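Hypothetical protein (Clostridium sporogenes ATCC 15579, PDB 4QRK) is of unknown function but folds as a right-handed beta-helix and is a putative cell adhesion protein. Local coordinates at residues A[145-151]-A[202-208]. Residues are numbered along the deposited sequence; the frame is centred on the assembly and turned at random.
Sequences NNVKVNI and NSIEVNI
Asn146 opens the pairing of 145-151 with 202-208 through its side chain: OD1 accepts the backbone N-H of Ser203 at 3.0 Å, in the carbonyl plane but bent at the hydrogen (144°). With CG anti to its own carbonyl carbon (chi1 -64°), the amide reaches across to the neighbouring strand, standing in for a backbone acceptor. A water joins the same OD1 to Ser203 OG. From there the main chains take over as parallel strands, Val147, Val149 and Ile151 each donating an N-H to the second strand and Val147 and Val149 each returning a carbonyl; Val149 O, for example, receives Asn207 N at 2.8 Å.

Like lies beside like on the buried face. Val149 is flanked by two neighbours, its CG2 at 3.9 Å from Ile204 CG2 and its CG1 at 4.0 Å from Val206 CG1, the three side chains projecting side by side into the interior. Further along, Ile151 CB meets Ile208 CG2 at 4.1 Å. Val160 of strand 157-162 touches both isoleucines from the facing sheet, closing the interior of the right-handed beta-helix.

Lys148, Asn150, Glu205 and Asn207 occupy the other face. In one of the two conformers of Asn207 its amide runs alongside that of Asn150, planes 27° apart, and a water that takes a hydrogen bond from Lys148 NZ at 2.7 Å lies between both asparagine OD1 atoms. Lys148 curls over to this water through bends at chi2 and chi4. Asn150 ND2 turns to Asn127 OD1 on strand 123-130, while Glu205 OE2 is held by Tyr197 OH. Lys148 NZ and Glu205 OE1 stay 5.5 Å apart, and the ammonium probably polarises the bridging water toward the asparagine oxygens. Strand 203-210 is thus inserted between 147-153 and 167-174, a sequence-distant strand completing the parallel sheet with an apolar inward side and an outward side of amides and water.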
ATOM      1  N   ASN A 145      10.582  -1.783  14.479  1.00 40.35           N
ATOM      2  CA  ASN A 145      11.805  -1.878  13.725  1.00 43.38           C
ATOM      3  C   ASN A 145      11.757  -0.734  12.740  1.00 39.82           C
ATOM      4  O   ASN A 145      10.738  -0.033  12.644  1.00 37.48           O
ATOM      5  CB  ASN A 145      11.790  -3.184  12.983  1.00 58.83           C
ATOM      6  CG  ASN A 145      10.423  -3.493  12.474  1.00 66.60           C
ATOM      7  OD1 ASN A 145       9.708  -4.325  13.039  1.00 70.00           O
ATOM      8  ND2 ASN A 145      10.009  -2.779  11.426  1.00 63.18           N
ATOM      9  N   ASN A 146      12.845  -0.523  12.020  1.00 31.14           N
ATOM     10  CA  ASN A 146      12.854   0.473  10.974  1.00 34.20           C
ATOM     11  C   ASN A 146      11.946   0.062   9.841  1.00 35.70           C
ATOM     12  O   ASN A 146      11.786  -1.122   9.577  1.00 36.53           O
ATOM     13  CB  ASN A 146      14.258   0.655  10.461  1.00 38.59           C
ATOM     14  CG  ASN A 146      15.168   1.204  11.522  1.00 47.99           C
ATOM     15  OD1 ASN A 146      14.785   2.102  12.288  1.00 39.56           O
ATOM     16  ND2 ASN A 146      16.363   0.653  11.605  1.00 55.76           N
ATOM     17  N   VAL A 147      11.363   1.047   9.175  1.00 26.12           N
ATOM     18  CA  VAL A 147      10.424   0.785   8.079  1.00 27.83           C
ATOM     19  C   VAL A 147      10.824   1.659   6.904  1.00 28.04           C
ATOM     20  O   VAL A 147      11.196   2.820   7.078  1.00 29.05           O
ATOM     21  CB  VAL A 147       8.980   1.112   8.491  1.00 26.02           C
ATOM     22  CG1 VAL A 147       7.960   0.734   7.364  1.00 26.67           C
ATOM     23  CG2 VAL A 147       8.620   0.444   9.756  1.00 31.37           C
ATOM     24  N   LYS A 148      10.732   1.094   5.706  1.00 23.55           N
ATOM     25  CA  LYS A 148      11.062   1.772   4.469  1.00 28.51           C
ATOM     26  C   LYS A 148       9.779   1.865   3.653  1.00 30.32           C
ATOM     27  O   LYS A 148       9.128   0.864   3.426  1.00 26.09           O
ATOM     28  CB  LYS A 148      12.128   0.947   3.733  1.00 36.10           C
ATOM     29  CG  LYS A 148      12.827   1.655   2.625  1.00 49.99           C
ATOM     30  CD  LYS A 148      14.332   1.739   2.890  1.00 71.11           C
ATOM     31  CE  LYS A 148      15.039   2.748   1.958  1.00 74.70           C
ATOM     32  NZ  LYS A 148      14.756   4.197   2.290  1.00 69.72           N
ATOM     33  N   VAL A 149       9.404   3.071   3.246  1.00 26.01           N
ATOM     34  CA  VAL A 149       8.226   3.282   2.424  1.00 27.18           C
ATOM     35  C   VAL A 149       8.579   4.052   1.171  1.00 30.53           C
ATOM     36  O   VAL A 149       9.141   5.140   1.245  1.00 25.28           O
ATOM     37  CB  VAL A 149       7.135   4.044   3.189  1.00 27.85           C
ATOM     38  CG1 VAL A 149       5.928   4.330   2.300  1.00 27.79           C
ATOM     39  CG2 VAL A 149       6.708   3.255   4.411  1.00 33.10           C
ATOM     40  N   ASN A 150       8.240   3.486   0.020  1.00 23.73           N
ATOM     41  CA  ASN A 150       8.460   4.158  -1.269  1.00 24.91           C
ATOM     42  C   ASN A 150       7.149   4.262  -2.030  1.00 30.18           C
ATOM     43  O   ASN A 150       6.503   3.244  -2.289  1.00 26.33           O
ATOM     44  CB  ASN A 150       9.497   3.401  -2.113  1.00 23.08           C
ATOM     45  CG  ASN A 150      10.832   3.197  -1.358  1.00 46.79           C
ATOM     46  OD1 ASN A 150      11.545   4.161  -1.089  1.00 49.28           O
ATOM     47  ND2 ASN A 150      11.142   1.948  -0.985  1.00 52.57           N
ATOM     48  N   ILE A 151       6.756   5.488  -2.391  1.00 28.39           N
ATOM     49  CA  ILE A 151       5.485   5.684  -3.113  1.00 25.20           C
ATOM     50  C   ILE A 151       5.730   6.497  -4.377  1.00 24.90           C
ATOM     51  O   ILE A 151       6.327   7.557  -4.343  1.00 27.65           O
ATOM     52  CB  ILE A 151       4.440   6.425  -2.231  1.00 32.15           C
ATOM     53  CG1 ILE A 151       4.136   5.628  -0.963  1.00 27.81           C
ATOM     54  CG2 ILE A 151       3.167   6.591  -2.979  1.00 27.07           C
ATOM     55  CD1 ILE A 151       3.504   6.419   0.123  1.00 33.99           C
ATOM     56  N   ASN A 202      13.836   3.390  16.452  1.00 42.40           N
ATOM     57  CA  ASN A 202      13.189   3.017  15.188  1.00 46.60           C
ATOM     58  C   ASN A 202      12.688   4.208  14.377  1.00 40.80           C
ATOM     59  O   ASN A 202      12.250   5.228  14.931  1.00 34.74           O
ATOM     60  CB  ASN A 202      11.978   2.134  15.469  1.00 45.87           C
ATOM     61  CG  ASN A 202      12.335   0.892  16.267  1.00 53.70           C
ATOM     62  OD1 ASN A 202      11.655   0.544  17.242  1.00 56.22           O
ATOM     63  ND2 ASN A 202      13.403   0.221  15.859  1.00 48.37           N
ATOM     64  N   SER A 203      12.728   4.074  13.058  1.00 32.33           N
ATOM     65  CA  SER A 203      12.262   5.160  12.209  1.00 34.71           C
ATOM     66  C   SER A 203      11.575   4.678  10.934  1.00 34.87           C
ATOM     67  O   SER A 203      11.801   3.551  10.497  1.00 30.16           O
ATOM     68  CB  SER A 203      13.447   6.068  11.858  1.00 37.96           C
ATOM     69  OG  SER A 203      14.225   5.434  10.871  1.00 46.80           O
ATOM     70  N   ILE A 204      10.729   5.539  10.362  1.00 28.12           N
ATOM     71  CA  ILE A 204      10.164   5.330   9.031  1.00 26.38           C
ATOM     72  C   ILE A 204      10.809   6.302   8.061  1.00 24.69           C
ATOM     73  O   ILE A 204      10.785   7.523   8.271  1.00 29.54           O
ATOM     74  CB  ILE A 204       8.626   5.541   8.974  1.00 31.04           C
ATOM     75  CG1 ILE A 204       7.979   4.965  10.212  1.00 29.83           C
ATOM     76  CG2 ILE A 204       8.084   4.912   7.675  1.00 30.18           C
ATOM     77  CD1 ILE A 204       6.411   4.929  10.220  1.00 35.39           C
ATOM     78  N   GLU A 205      11.434   5.751   7.022  1.00 29.15           N
ATOM     79  CA  GLU A 205      12.046   6.553   5.967  1.00 30.56           C
ATOM     80  C   GLU A 205      11.058   6.478   4.828  1.00 30.50           C
ATOM     81  O   GLU A 205      10.732   5.388   4.372  1.00 31.67           O
ATOM     82  CB  GLU A 205      13.392   5.969   5.508  1.00 29.73           C
ATOM     83  CG  GLU A 205      14.514   5.967   6.603  1.00 44.47           C
ATOM     84  CD  GLU A 205      15.177   7.304   6.823  1.00 54.01           C
ATOM     85  OE1 GLU A 205      14.955   8.243   6.020  1.00 65.94           O
ATOM     86  OE2 GLU A 205      15.944   7.413   7.809  1.00 54.25           O
ATOM     87  N   VAL A 206      10.568   7.622   4.383  1.00 30.32           N
ATOM     88  CA  VAL A 206       9.524   7.645   3.356  1.00 24.30           C
ATOM     89  C   VAL A 206       9.989   8.449   2.158  1.00 27.80           C
ATOM     90  O   VAL A 206      10.407   9.596   2.296  1.00 33.52           O
ATOM     91  CB  VAL A 206       8.210   8.247   3.928  1.00 30.67           C
ATOM     92  CG1 VAL A 206       7.111   8.142   2.925  1.00 25.54           C
ATOM     93  CG2 VAL A 206       7.780   7.529   5.191  1.00 28.68           C
ATOM     94  N   ASN A 207       9.968   7.832   0.987  1.00 26.57           N
ATOM     95  CA  ASN A 207      10.145   8.541  -0.261  0.50 26.65           C
ATOM     96  C   ASN A 207       8.817   8.572  -1.021  1.00 27.43           C
ATOM     97  O   ASN A 207       8.218   7.525  -1.240  1.00 24.46           O
ATOM     98  CB  ASN A 207      11.264   7.873  -1.056  0.50 30.14           C
ATOM     99  CG  ASN A 207      12.624   8.079  -0.413  0.50 38.50           C
ATOM    100  OD1 ASN A 207      13.047   7.317   0.459  0.50 47.44           O
ATOM    101  ND2 ASN A 207      13.302   9.132  -0.827  0.50 30.34           N
ATOM    102  N   ILE A 208       8.351   9.770  -1.383  1.00 26.78           N
ATOM    103  CA  ILE A 208       7.083   9.909  -2.122  1.00 24.38           C
ATOM    104  C   ILE A 208       7.340  10.768  -3.334  1.00 28.22           C
ATOM    105  O   ILE A 208       7.928  11.846  -3.217  1.00 26.02           O
ATOM    106  CB  ILE A 208       5.967  10.632  -1.329  1.00 28.00           C
ATOM    107  CG1 ILE A 208       5.779  10.013   0.049  1.00 33.01           C
ATOM    108  CG2 ILE A 208       4.608  10.511  -2.096  1.00 29.00           C
ATOM    109  CD1 ILE A 208       4.742  10.712   0.912  1.00 33.35           C
TER
HETATM  110  O   HOH W   1      16.374   4.412  12.928  1.00 48.07           O
HETATM  111  O   HOH W   2      12.295   5.037   1.660  1.00 41.77           O